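Local atomic coordinates of putative Nitroreductase (Anabaena variabilis ATCC 29413, PDB entry 3EO7), a protein that binds flavin mononucleotide and probably acts as an oxidoreductase of the FMN-dependent nitroreductase family. Residues A[327-330]-A[331-335]; A[460-463]-A[464-468]; A[187-190]-A[191-195]; A[69-72]-A[73-76]. All blocks are in the same frame, centred on the assembly; numbering follows the deposited sequence.

Contact 1 of 4, residues A[327-330]-A[331-335]; sequences LEIT and MHKRR. With FMN (flavin mononucleotide), chain B.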
loop_
_atom_site.group_PDB
_atom_site.type_symbol
_atom_site.label_atom_id
_atom_site.label_comp_id
_atom_site.label_asym_id
_atom_site.label_seq_id
_atom_site.Cartn_x
_atom_site.Cartn_y
_atom_site.Cartn_z
ATOM N N LEU A 327 -16.248 -7.242 7.095
ATOM C CA LEU A 327 -15.035 -6.537 6.697
ATOM C C LEU A 327 -14.104 -6.540 7.913
ATOM O O LEU A 327 -12.915 -6.820 7.783
ATOM C CB LEU A 327 -15.346 -5.127 6.235
ATOM C CG LEU A 327 -14.101 -4.303 5.860
ATOM C CD1 LEU A 327 -13.182 -4.970 4.796
ATOM C CD2 LEU A 327 -14.554 -2.899 5.452
ATOM N N GLU A 328 -14.647 -6.264 9.103
ATOM C CA GLU A 328 -13.827 -6.338 10.327
ATOM C C GLU A 328 -13.219 -7.707 10.571
ATOM O O GLU A 328 -12.016 -7.829 10.831
ATOM C CB GLU A 328 -14.627 -5.931 11.553
ATOM C CG GLU A 328 -15.024 -4.500 11.522
ATOM C CD GLU A 328 -15.207 -3.902 12.919
ATOM O OE1 GLU A 328 -14.235 -3.846 13.751
ATOM O OE2 GLU A 328 -16.339 -3.449 13.157
ATOM N N ILE A 329 -14.039 -8.734 10.462
ATOM C CA ILE A 329 -13.579 -10.096 10.684
ATOM C C ILE A 329 -12.499 -10.469 9.653
ATOM O O ILE A 329 -11.452 -11.027 10.001
ATOM C CB ILE A 329 -14.748 -11.089 10.601
ATOM C CG1 ILE A 329 -15.700 -10.885 11.795
ATOM C CG2 ILE A 329 -14.229 -12.521 10.567
ATOM C CD1 ILE A 329 -17.035 -11.653 11.646
ATOM N N THR A 330 -12.751 -10.125 8.401
ATOM C CA THR A 330 -11.816 -10.383 7.324
ATOM C C THR A 330 -10.476 -9.653 7.532
ATOM O O THR A 330 -9.415 -10.264 7.380
ATOM C CB THR A 330 -12.456 -10.067 5.963
ATOM O OG1 THR A 330 -13.447 -11.082 5.675
ATOM C CG2 THR A 330 -11.415 -10.022 4.883
HETATM N N MSE A 331 -10.528 -8.393 7.949
HETATM C CA MSE A 331 -9.316 -7.641 8.203
HETATM C C MSE A 331 -8.532 -8.286 9.327
HETATM O O MSE A 331 -7.306 -8.375 9.280
HETATM C CB MSE A 331 -9.630 -6.191 8.526
HETATM C CG MSE A 331 -10.151 -5.446 7.316
HETATM SE SE MSE A 331 -10.495 -3.572 7.671
HETATM C CE MSE A 331 -8.662 -2.878 7.489
ATOM N N HIS A 332 -9.240 -8.796 10.327
ATOM C CA HIS A 332 -8.547 -9.416 11.436
ATOM C C HIS A 332 -7.906 -10.764 11.081
ATOM O O HIS A 332 -6.797 -11.047 11.529
ATOM C CB HIS A 332 -9.480 -9.560 12.652
ATOM C CG HIS A 332 -8.797 -10.143 13.846
ATOM N ND1 HIS A 332 -7.896 -9.427 14.609
ATOM C CD2 HIS A 332 -8.871 -11.374 14.404
ATOM C CE1 HIS A 332 -7.437 -10.199 15.579
ATOM N NE2 HIS A 332 -8.008 -11.386 15.473
ATOM N N LYS A 333 -8.580 -11.577 10.266
ATOM C CA LYS A 333 -8.112 -12.942 9.953
ATOM C C LYS A 333 -7.211 -13.050 8.730
ATOM O O LYS A 333 -6.596 -14.094 8.494
ATOM C CB LYS A 333 -9.300 -13.889 9.787
ATOM C CG LYS A 333 -10.071 -13.750 8.519
ATOM C CD LYS A 333 -11.257 -14.734 8.511
ATOM C CE LYS A 333 -12.081 -14.622 7.226
ATOM N NZ LYS A 333 -13.268 -15.546 7.248
ATOM N N ARG A 334 -7.133 -11.964 7.961
ATOM C CA ARG A 334 -6.431 -11.950 6.684
ATOM C C ARG A 334 -4.999 -12.407 6.827
ATOM O O ARG A 334 -4.250 -11.869 7.640
ATOM C CB ARG A 334 -6.423 -10.534 6.115
ATOM C CG ARG A 334 -5.658 -10.430 4.770
ATOM C CD ARG A 334 -4.886 -9.135 4.620
ATOM N NE ARG A 334 -3.879 -8.952 5.683
ATOM C CZ ARG A 334 -2.716 -9.569 5.756
ATOM N NH1 ARG A 334 -2.328 -10.407 4.814
ATOM N NH2 ARG A 334 -1.919 -9.296 6.772
ATOM N N ARG A 335 -4.623 -13.399 6.028
ATOM C CA ARG A 335 -3.242 -13.869 5.927
ATOM C C ARG A 335 -2.904 -14.033 4.447
ATOM O O ARG A 335 -3.798 -14.291 3.627
ATOM C CB ARG A 335 -3.101 -15.239 6.583
ATOM C CG ARG A 335 -3.388 -15.287 8.081
ATOM C CD ARG A 335 -2.171 -15.005 8.933
ATOM N NE ARG A 335 -1.665 -13.631 8.847
ATOM C CZ ARG A 335 -2.070 -12.636 9.628
ATOM N NH1 ARG A 335 -2.984 -12.830 10.564
ATOM N NH2 ARG A 335 -1.510 -11.435 9.518
HETATM N N1 FMN B . 4.714 -13.855 -0.031
HETATM C C2 FMN B . 5.349 -14.826 -0.787
HETATM O O2 FMN B . 5.229 -16.016 -0.515
HETATM N N3 FMN B . 6.163 -14.535 -1.849
HETATM C C4 FMN B . 6.439 -13.251 -2.215
HETATM O O4 FMN B . 7.029 -13.054 -3.293
HETATM C C4A FMN B . 5.817 -12.240 -1.485
HETATM N N5 FMN B . 6.095 -10.917 -1.771
HETATM C C5A FMN B . 5.397 -9.898 -1.092
HETATM C C6 FMN B . 5.559 -8.558 -1.427
HETATM C C7 FMN B . 4.888 -7.547 -0.742
HETATM C C7M FMN B . 4.995 -6.090 -1.216
HETATM C C8 FMN B . 4.028 -7.871 0.300
HETATM C C8M FMN B . 3.127 -6.843 0.951
HETATM C C9 FMN B . 3.839 -9.219 0.657
HETATM C C9A FMN B . 4.523 -10.230 -0.041
HETATM N N10 FMN B . 4.349 -11.562 0.312
HETATM C C10 FMN B . 4.968 -12.552 -0.402
HETATM C "C1'" FMN B . 3.623 -11.958 1.582
HETATM C "C2'" FMN B . 4.442 -11.740 2.838
HETATM O "O2'" FMN B . 5.386 -12.821 2.996
HETATM C "C3'" FMN B . 3.502 -11.635 4.037
HETATM O "O3'" FMN B . 2.716 -10.443 3.940
HETATM C "C4'" FMN B . 4.214 -11.713 5.400
HETATM O "O4'" FMN B . 4.883 -12.996 5.562
HETATM C "C5'" FMN B . 3.220 -11.495 6.524
HETATM O "O5'" FMN B . 2.182 -12.438 6.502
HETATM P P FMN B . 0.663 -12.015 6.381
HETATM O O1P FMN B . 0.475 -11.339 5.027
HETATM O O2P FMN B . -0.109 -13.326 6.480
HETATM O O3P FMN B . 0.300 -11.087 7.503
HETATM O O HOH W 1 -15.003 -13.088 7.119
#
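Leu327 and Met331 (a selenomethionine) meet one turn apart on helix 325-333, CD1 of Leu327 4.0 Å from CG of Met331, and their side chains cross obliquely against helix 181-202. Backbone i to i+4 hydrogen bonds run from Met331 N to Leu327 O onward; the last, Arg334 N to Thr330 O, is weak, as Arg334 leaves the helical conformation. On the polar flank a water donates to Thr330 OG1 and accepts from Lys333 NZ at 3.0 Å; Thr330 OG1 also hydrogen-bonds to Gln473 OE1 and Asp326 O. Beyond the helix end, two guanidinium groups grip the FMN phosphate. Arg334, its CG anti to the backbone N (chi1 178°), bends at chi2 and chi3 to bring its edge to the phosphate: NH1 to O1P, in plane, at 3.0 Å and NH2 to O3P at 2.9 Å. Arg335 sends NE to O2P at 2.8 Å and NH2 to O3P at 2.7 Å, nearly straight at 171°. Were Arg335 an alanine, O2P would probably lose its NE donor and O3P one of its two arginines. With each arginine spanning two oxygens, the pair probably balances the phosphate charge and limits its rotation.

Contact 2 of 4, residues A[460-463]-A[464-468]; sequences AGHL and GQRLN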
loop_
_atom_site.group_PDB
_atom_site.type_symbol
_atom_site.label_atom_id
_atom_site.label_comp_id
_atom_site.label_asym_id
_atom_site.label_seq_id
_atom_site.Cartn_x
_atom_site.Cartn_y
_atom_site.Cartn_z
ATOM N N ALA A 460 -0.177 0.876 -5.850
ATOM C CA ALA A 460 -0.274 -0.542 -6.161
ATOM C C ALA A 460 -0.512 -1.377 -4.915
ATOM O O ALA A 460 -1.346 -2.306 -4.918
ATOM C CB ALA A 460 0.974 -1.022 -6.923
ATOM N N GLY A 461 0.184 -1.051 -3.828
ATOM C CA GLY A 461 -0.045 -1.747 -2.555
ATOM C C GLY A 461 -1.437 -1.505 -2.001
ATOM O O GLY A 461 -2.041 -2.395 -1.412
ATOM N N HIS A 462 -1.961 -0.297 -2.190
ATOM C CA HIS A 462 -3.304 0.070 -1.749
ATOM C C HIS A 462 -4.333 -0.785 -2.532
ATOM O O HIS A 462 -5.194 -1.446 -1.942
ATOM C CB HIS A 462 -3.485 1.585 -1.924
ATOM C CG HIS A 462 -4.808 2.137 -1.464
ATOM N ND1 HIS A 462 -5.012 3.499 -1.362
ATOM C CD2 HIS A 462 -5.981 1.555 -1.099
ATOM C CE1 HIS A 462 -6.254 3.728 -0.972
ATOM N NE2 HIS A 462 -6.862 2.572 -0.794
ATOM N N LEU A 463 -4.229 -0.810 -3.852
ATOM C CA LEU A 463 -5.069 -1.710 -4.672
ATOM C C LEU A 463 -4.890 -3.150 -4.187
ATOM O O LEU A 463 -5.869 -3.878 -4.020
ATOM C CB LEU A 463 -4.704 -1.580 -6.157
ATOM C CG LEU A 463 -5.035 -0.258 -6.845
ATOM C CD1 LEU A 463 -4.453 -0.283 -8.284
ATOM C CD2 LEU A 463 -6.575 0.006 -6.858
ATOM N N GLY A 464 -3.644 -3.563 -4.001
ATOM C CA GLY A 464 -3.343 -4.902 -3.522
ATOM C C GLY A 464 -4.083 -5.247 -2.237
ATOM O O GLY A 464 -4.624 -6.329 -2.087
ATOM N N GLN A 465 -4.165 -4.303 -1.304
ATOM C CA GLN A 465 -4.795 -4.648 -0.035
ATOM C C GLN A 465 -6.290 -4.880 -0.226
ATOM O O GLN A 465 -6.869 -5.743 0.418
ATOM C CB GLN A 465 -4.527 -3.597 1.032
ATOM C CG GLN A 465 -5.023 -3.990 2.411
ATOM C CD GLN A 465 -4.308 -5.197 3.038
ATOM O OE1 GLN A 465 -3.391 -5.762 2.465
ATOM N NE2 GLN A 465 -4.738 -5.585 4.250
ATOM N N ARG A 466 -6.912 -4.083 -1.107
ATOM C CA ARG A 466 -8.326 -4.271 -1.374
ATOM C C ARG A 466 -8.538 -5.647 -1.996
ATOM O O ARG A 466 -9.472 -6.343 -1.647
ATOM C CB ARG A 466 -8.865 -3.160 -2.266
ATOM C CG ARG A 466 -8.852 -1.772 -1.603
ATOM C CD ARG A 466 -9.482 -0.705 -2.496
ATOM N NE ARG A 466 -10.941 -0.830 -2.626
ATOM C CZ ARG A 466 -11.831 -0.115 -1.934
ATOM N NH1 ARG A 466 -11.419 0.765 -1.055
ATOM N NH2 ARG A 466 -13.133 -0.272 -2.113
ATOM N N LEU A 467 -7.650 -6.044 -2.903
ATOM C CA LEU A 467 -7.740 -7.364 -3.531
ATOM C C LEU A 467 -7.540 -8.481 -2.500
ATOM O O LEU A 467 -8.239 -9.487 -2.542
ATOM C CB LEU A 467 -6.671 -7.531 -4.657
ATOM C CG LEU A 467 -6.854 -6.817 -5.987
ATOM C CD1 LEU A 467 -5.546 -6.793 -6.809
ATOM C CD2 LEU A 467 -7.988 -7.536 -6.773
ATOM N N ASN A 468 -6.557 -8.331 -1.606
ATOM C CA ASN A 468 -6.286 -9.321 -0.575
ATOM C C ASN A 468 -7.514 -9.514 0.352
ATOM O O ASN A 468 -7.918 -10.629 0.625
ATOM C CB ASN A 468 -5.041 -8.978 0.276
ATOM C CG ASN A 468 -3.727 -9.418 -0.372
ATOM O OD1 ASN A 468 -3.042 -10.301 0.159
ATOM N ND2 ASN A 468 -3.371 -8.817 -1.506
#
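Between 460-463 and 464-468 the backbone runs as regular alpha helix, with i to i+4 hydrogen bonds from Gly464 N to Ala460 O (2.8 Å) through Leu467 N to Leu463 O (3.0 Å). This is the middle of the long helix 452-473, a buried helix of the nitroreductase fold that packs beside helix 181-202. Gly461 has no side chain, and its carbonyl oxygen packs against the His191 ring. His462 and Arg466, one turn apart, are the pair whose side chains come nearest: CD2 of the imidazole is 4.4 Å from CD of Arg466. His462 NE2 hydrogen-bonds to Glu197, with which Arg466 NH1 forms a salt bridge, so the acid probably offsets the arginine's charge. Arg466 NH2 also donates to Phe356 O, and the guanidinium makes a cation-pi contact with the Phe356 ring. Gln465 has its CG anti to the backbone N (chi1 -173°) and bends at chi2, which carries its amide toward His191 and Asn195 of helix 181-202. At the far end Gly464 O accepts two bonds from one residue: Asn468 N at 2.8 Å and, from above the carbonyl plane, Asn468 ND2, also at 2.8 Å.

Contact 3 of 4, residues A[187-190]-A[191-195]; sequences LDTG and HLLGN. With FMN (flavin mononucleotide), chain B.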
loop_
_atom_site.group_PDB
_atom_site.type_symbol
_atom_site.label_atom_id
_atom_site.label_comp_id
_atom_site.label_asym_id
_atom_site.label_seq_id
_atom_site.Cartn_x
_atom_site.Cartn_y
_atom_site.Cartn_z
ATOM N N LEU A 187 5.421 -0.516 -1.460
ATOM C CA LEU A 187 4.303 -1.486 -1.591
ATOM C C LEU A 187 3.711 -1.792 -0.225
ATOM O O LEU A 187 2.485 -1.756 -0.061
ATOM C CB LEU A 187 4.778 -2.777 -2.266
ATOM C CG LEU A 187 5.159 -2.560 -3.739
ATOM C CD1 LEU A 187 5.973 -3.769 -4.250
ATOM C CD2 LEU A 187 3.898 -2.324 -4.558
ATOM N N ASP A 188 4.569 -2.160 0.731
ATOM C CA ASP A 188 4.139 -2.462 2.111
ATOM C C ASP A 188 3.309 -1.291 2.676
ATOM O O ASP A 188 2.264 -1.481 3.308
ATOM C CB ASP A 188 5.327 -2.663 3.052
ATOM C CG ASP A 188 6.065 -3.975 2.850
ATOM O OD1 ASP A 188 5.733 -4.767 1.933
ATOM O OD2 ASP A 188 7.022 -4.189 3.636
ATOM N N THR A 189 3.833 -0.090 2.473
ATOM C CA THR A 189 3.174 1.105 2.952
ATOM C C THR A 189 1.827 1.272 2.274
ATOM O O THR A 189 0.859 1.570 2.945
ATOM C CB THR A 189 4.063 2.316 2.795
ATOM O OG1 THR A 189 5.252 2.144 3.597
ATOM C CG2 THR A 189 3.326 3.594 3.196
ATOM N N GLY A 190 1.736 1.038 0.955
ATOM C CA GLY A 190 0.468 1.115 0.251
ATOM C C GLY A 190 -0.579 0.173 0.819
ATOM O O GLY A 190 -1.732 0.548 0.935
ATOM N N HIS A 191 -0.166 -1.034 1.209
ATOM C CA HIS A 191 -1.086 -1.989 1.832
ATOM C C HIS A 191 -1.649 -1.400 3.129
ATOM O O HIS A 191 -2.870 -1.487 3.393
ATOM C CB HIS A 191 -0.424 -3.357 2.111
ATOM C CG HIS A 191 -0.374 -4.278 0.924
ATOM N ND1 HIS A 191 -1.395 -5.148 0.622
ATOM C CD2 HIS A 191 0.558 -4.439 -0.050
ATOM C CE1 HIS A 191 -1.075 -5.832 -0.479
ATOM N NE2 HIS A 191 0.107 -5.430 -0.900
ATOM N N LEU A 192 -0.775 -0.820 3.941
ATOM C CA LEU A 192 -1.217 -0.142 5.168
ATOM C C LEU A 192 -2.183 1.008 4.870
ATOM O O LEU A 192 -3.187 1.181 5.564
ATOM C CB LEU A 192 0.010 0.339 5.935
ATOM C CG LEU A 192 -0.247 1.252 7.135
ATOM C CD1 LEU A 192 -1.163 0.568 8.152
ATOM C CD2 LEU A 192 1.147 1.550 7.749
ATOM N N LEU A 193 -1.897 1.799 3.836
ATOM C CA LEU A 193 -2.816 2.857 3.423
ATOM C C LEU A 193 -4.194 2.318 3.074
ATOM O O LEU A 193 -5.199 2.959 3.413
ATOM C CB LEU A 193 -2.279 3.659 2.233
ATOM C CG LEU A 193 -0.943 4.430 2.404
ATOM C CD1 LEU A 193 -0.689 5.270 1.130
ATOM C CD2 LEU A 193 -0.954 5.299 3.670
ATOM N N GLY A 194 -4.247 1.163 2.382
ATOM C CA GLY A 194 -5.541 0.498 2.090
ATOM C C GLY A 194 -6.264 0.148 3.395
ATOM O O GLY A 194 -7.484 0.360 3.530
ATOM N N ASN A 195 -5.547 -0.359 4.389
ATOM C CA ASN A 195 -6.220 -0.651 5.677
ATOM C C ASN A 195 -6.704 0.619 6.357
ATOM O O ASN A 195 -7.777 0.639 6.959
ATOM C CB ASN A 195 -5.318 -1.371 6.678
ATOM C CG ASN A 195 -5.132 -2.815 6.382
ATOM O OD1 ASN A 195 -5.838 -3.418 5.540
ATOM N ND2 ASN A 195 -4.166 -3.408 7.056
HETATM N N1 FMN B . 4.714 -13.855 -0.031
HETATM C C2 FMN B . 5.349 -14.826 -0.787
HETATM O O2 FMN B . 5.229 -16.016 -0.515
HETATM N N3 FMN B . 6.163 -14.535 -1.849
HETATM C C4 FMN B . 6.439 -13.251 -2.215
HETATM O O4 FMN B . 7.029 -13.054 -3.293
HETATM C C4A FMN B . 5.817 -12.240 -1.485
HETATM N N5 FMN B . 6.095 -10.917 -1.771
HETATM C C5A FMN B . 5.397 -9.898 -1.092
HETATM C C6 FMN B . 5.559 -8.558 -1.427
HETATM C C7 FMN B . 4.888 -7.547 -0.742
HETATM C C7M FMN B . 4.995 -6.090 -1.216
HETATM C C8 FMN B . 4.028 -7.871 0.300
HETATM C C8M FMN B . 3.127 -6.843 0.951
HETATM C C9 FMN B . 3.839 -9.219 0.657
HETATM C C9A FMN B . 4.523 -10.230 -0.041
HETATM N N10 FMN B . 4.349 -11.562 0.312
HETATM C C10 FMN B . 4.968 -12.552 -0.402
HETATM C "C1'" FMN B . 3.623 -11.958 1.582
HETATM C "C2'" FMN B . 4.442 -11.740 2.838
HETATM O "O2'" FMN B . 5.386 -12.821 2.996
HETATM C "C3'" FMN B . 3.502 -11.635 4.037
HETATM O "O3'" FMN B . 2.716 -10.443 3.940
HETATM C "C4'" FMN B . 4.214 -11.713 5.400
HETATM O "O4'" FMN B . 4.883 -12.996 5.562
HETATM C "C5'" FMN B . 3.220 -11.495 6.524
HETATM O "O5'" FMN B . 2.182 -12.438 6.502
HETATM P P FMN B . 0.663 -12.015 6.381
HETATM O O1P FMN B . 0.475 -11.339 5.027
HETATM O O2P FMN B . -0.109 -13.326 6.480
HETATM O O3P FMN B . 0.300 -11.087 7.503
#
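Leu187 O is approached by two parts of His191: the backbone N hydrogen-bonds to it at 3.0 Å, and ring atom CD2 comes to 3.3 Å, with the oxygen lying at the edge of the imidazole near its plane. The setting is the central alpha helix 181-202 of the nitroreductase fold, whose i to i+4 bonds continue from Leu192 N to Asp188 O and from Leu193 N to Thr189 O (2.9 Å). With chi1 at -82°, His191 keeps CG beside its own backbone N, and the ring lies back along the preceding turn toward the flavin. Both ring nitrogens are engaged, ND1 with Gln465 and NE2 with Tyr503, which should fix the ring's rotation. Asp188 is likewise held, its carboxylate accepting from Ser102 OG and Ala103 N. Away from the flavin, Thr189 and Leu193 lie one turn apart, CG2 of the threonine 4.4 Å from CG of the leucine, and face strand 229-239. Three side chains of this helix line the dimethylbenzene end of FMN. Leu187 CB touches methyl C7M at 3.5 Å, Asp188 OD1 reaches methyl C8M at the same distance, and His191 CD2 stands 3.7 Å from C8M.

Contact 4 of 4, residues A[69-72]-A[73-76]; sequences QWWQ and RLSR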
loop_
_atom_site.group_PDB
_atom_site.type_symbol
_atom_site.label_atom_id
_atom_site.label_comp_id
_atom_site.label_asym_id
_atom_site.label_seq_id
_atom_site.Cartn_x
_atom_site.Cartn_y
_atom_site.Cartn_z
ATOM N N GLN A 69 -16.433 6.505 23.706
ATOM C CA GLN A 69 -16.818 6.197 22.329
ATOM C C GLN A 69 -15.751 6.754 21.384
ATOM O O GLN A 69 -15.413 6.118 20.400
ATOM C CB GLN A 69 -18.179 6.777 21.967
ATOM C CG GLN A 69 -19.340 6.188 22.759
ATOM C CD GLN A 69 -20.612 7.014 22.599
ATOM O OE1 GLN A 69 -20.840 7.610 21.542
ATOM N NE2 GLN A 69 -21.436 7.055 23.639
ATOM N N TRP A 70 -15.184 7.915 21.717
ATOM C CA TRP A 70 -14.145 8.467 20.850
ATOM C C TRP A 70 -12.889 7.592 20.874
ATOM O O TRP A 70 -12.354 7.217 19.821
ATOM C CB TRP A 70 -13.811 9.923 21.184
ATOM C CG TRP A 70 -12.867 10.373 20.147
ATOM C CD1 TRP A 70 -13.161 10.669 18.834
ATOM C CD2 TRP A 70 -11.437 10.394 20.250
ATOM N NE1 TRP A 70 -11.994 10.900 18.129
ATOM C CE2 TRP A 70 -10.928 10.770 18.982
ATOM C CE3 TRP A 70 -10.539 10.163 21.296
ATOM C CZ2 TRP A 70 -9.560 10.924 18.747
ATOM C CZ3 TRP A 70 -9.197 10.316 21.059
ATOM C CH2 TRP A 70 -8.719 10.696 19.803
ATOM N N TRP A 71 -12.436 7.239 22.068
ATOM C CA TRP A 71 -11.240 6.406 22.205
ATOM C C TRP A 71 -11.446 5.050 21.528
ATOM O O TRP A 71 -10.495 4.519 20.967
ATOM C CB TRP A 71 -10.821 6.236 23.658
ATOM C CG TRP A 71 -10.128 7.453 24.229
ATOM C CD1 TRP A 71 -10.639 8.362 25.106
ATOM C CD2 TRP A 71 -8.818 7.912 23.889
ATOM N NE1 TRP A 71 -9.702 9.340 25.368
ATOM C CE2 TRP A 71 -8.578 9.087 24.635
ATOM C CE3 TRP A 71 -7.799 7.409 23.079
ATOM C CZ2 TRP A 71 -7.378 9.783 24.561
ATOM C CZ3 TRP A 71 -6.608 8.099 23.001
ATOM C CH2 TRP A 71 -6.411 9.277 23.741
ATOM N N GLN A 72 -12.651 4.484 21.590
ATOM C CA GLN A 72 -12.961 3.213 20.903
ATOM C C GLN A 72 -12.734 3.336 19.399
ATOM O O GLN A 72 -12.194 2.435 18.774
ATOM C CB GLN A 72 -14.406 2.766 21.097
ATOM C CG GLN A 72 -14.739 2.156 22.443
ATOM C CD GLN A 72 -16.249 1.929 22.625
ATOM O OE1 GLN A 72 -16.983 1.720 21.646
ATOM N NE2 GLN A 72 -16.713 1.980 23.881
ATOM N N ARG A 73 -13.141 4.457 18.827
ATOM C CA ARG A 73 -12.954 4.673 17.399
ATOM C C ARG A 73 -11.470 4.755 17.044
ATOM O O ARG A 73 -11.041 4.123 16.090
ATOM C CB ARG A 73 -13.690 5.944 16.949
ATOM C CG ARG A 73 -15.204 5.893 17.120
ATOM C CD ARG A 73 -15.787 7.289 16.952
ATOM N NE ARG A 73 -15.658 7.721 15.563
ATOM C CZ ARG A 73 -15.701 8.978 15.145
ATOM N NH1 ARG A 73 -15.819 9.983 16.016
ATOM N NH2 ARG A 73 -15.581 9.235 13.860
ATOM N N LEU A 74 -10.679 5.515 17.816
ATOM C CA LEU A 74 -9.228 5.614 17.525
ATOM C C LEU A 74 -8.531 4.252 17.718
ATOM O O LEU A 74 -7.688 3.831 16.923
ATOM C CB LEU A 74 -8.548 6.667 18.440
ATOM C CG LEU A 74 -7.029 6.847 18.152
ATOM C CD1 LEU A 74 -6.802 7.337 16.711
ATOM C CD2 LEU A 74 -6.382 7.788 19.217
ATOM N N SER A 75 -8.901 3.561 18.788
ATOM C CA SER A 75 -8.318 2.248 19.115
ATOM C C SER A 75 -8.587 1.251 17.987
ATOM O O SER A 75 -7.687 0.546 17.502
ATOM C CB SER A 75 -8.894 1.749 20.445
ATOM O OG SER A 75 -8.415 0.455 20.768
ATOM N N ARG A 76 -9.831 1.203 17.551
ATOM C CA ARG A 76 -10.223 0.308 16.463
ATOM C C ARG A 76 -9.602 0.676 15.123
ATOM O O ARG A 76 -9.167 -0.214 14.364
ATOM C CB ARG A 76 -11.755 0.253 16.373
ATOM C CG ARG A 76 -12.343 -0.728 15.357
ATOM C CD ARG A 76 -13.883 -0.634 15.324
ATOM N NE ARG A 76 -14.447 -0.728 16.669
ATOM C CZ ARG A 76 -14.782 -1.861 17.285
ATOM N NH1 ARG A 76 -14.629 -3.044 16.679
ATOM N NH2 ARG A 76 -15.284 -1.807 18.528
#
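Leu74 fits against two tryptophans of the preceding turn, its CD2 3.8 Å from CH2 of Trp70 and 3.8 Å from CZ3 of Trp71. Its CB stands over one face of the Trp70 indole, 4.2 Å above the plane and offset toward the rim, and the leucine runs side by side with both aromatic side chains. The edge of Trp70 points into the face of Trp71, CZ3 3.6 Å above the ring centre, a tilted edge-to-face (T-shaped) pair. Torsions set this up: Trp70 holds CG anti to its nitrogen (chi1 -174°) and Trp71 keeps CG beside it (chi1 -77°), sending the indoles off the helix in different directions, so that the edge of one meets the face of the other. Arg73 comes to another part of the Trp70 rim, NH1 lying 3.9 Å from CD1 near the ring plane, with ring and guanidinium planes 89° apart. Farther out, Trp70 NE1 donates a hydrogen bond to Tyr205 OH, and Arg73 pairs with Asp239 and the carbonyl of Thr203. Replacing Arg73 by a leucine would probably leave Asp239 without this salt bridge and Thr203 O without the NE donor, and take the guanidinium from the edge of Trp70. Helix 66-82 lays Trp70 and Leu74 on Leu162 of strand 162-169, while Arg76 reaches across to Glu328 of helix 325-333, which also pairs with Arg80.

Contacts 2 and 3 form the core: their centres are 7 Å apart, and Gln465 of one probably hydrogen-bonds to both His191 and Asn195 of the other, tying helix 452-473 to helix 181-202 and so joining the two nitroreductase-like regions of the chain. Contact 1 is partly buried; Arg334 packs on Gln465 and Met331 on Asn195, so it touches both core helices. It shares FMN with contact 3, but the chemistry differs, with charged arginines at the phosphate and mainly van der Waals contacts at the ring methyls. Contact 4, farther from the chain centre and away from the flavin, combines aromatic packing with salt bridges at its rim, one of them to contact 1.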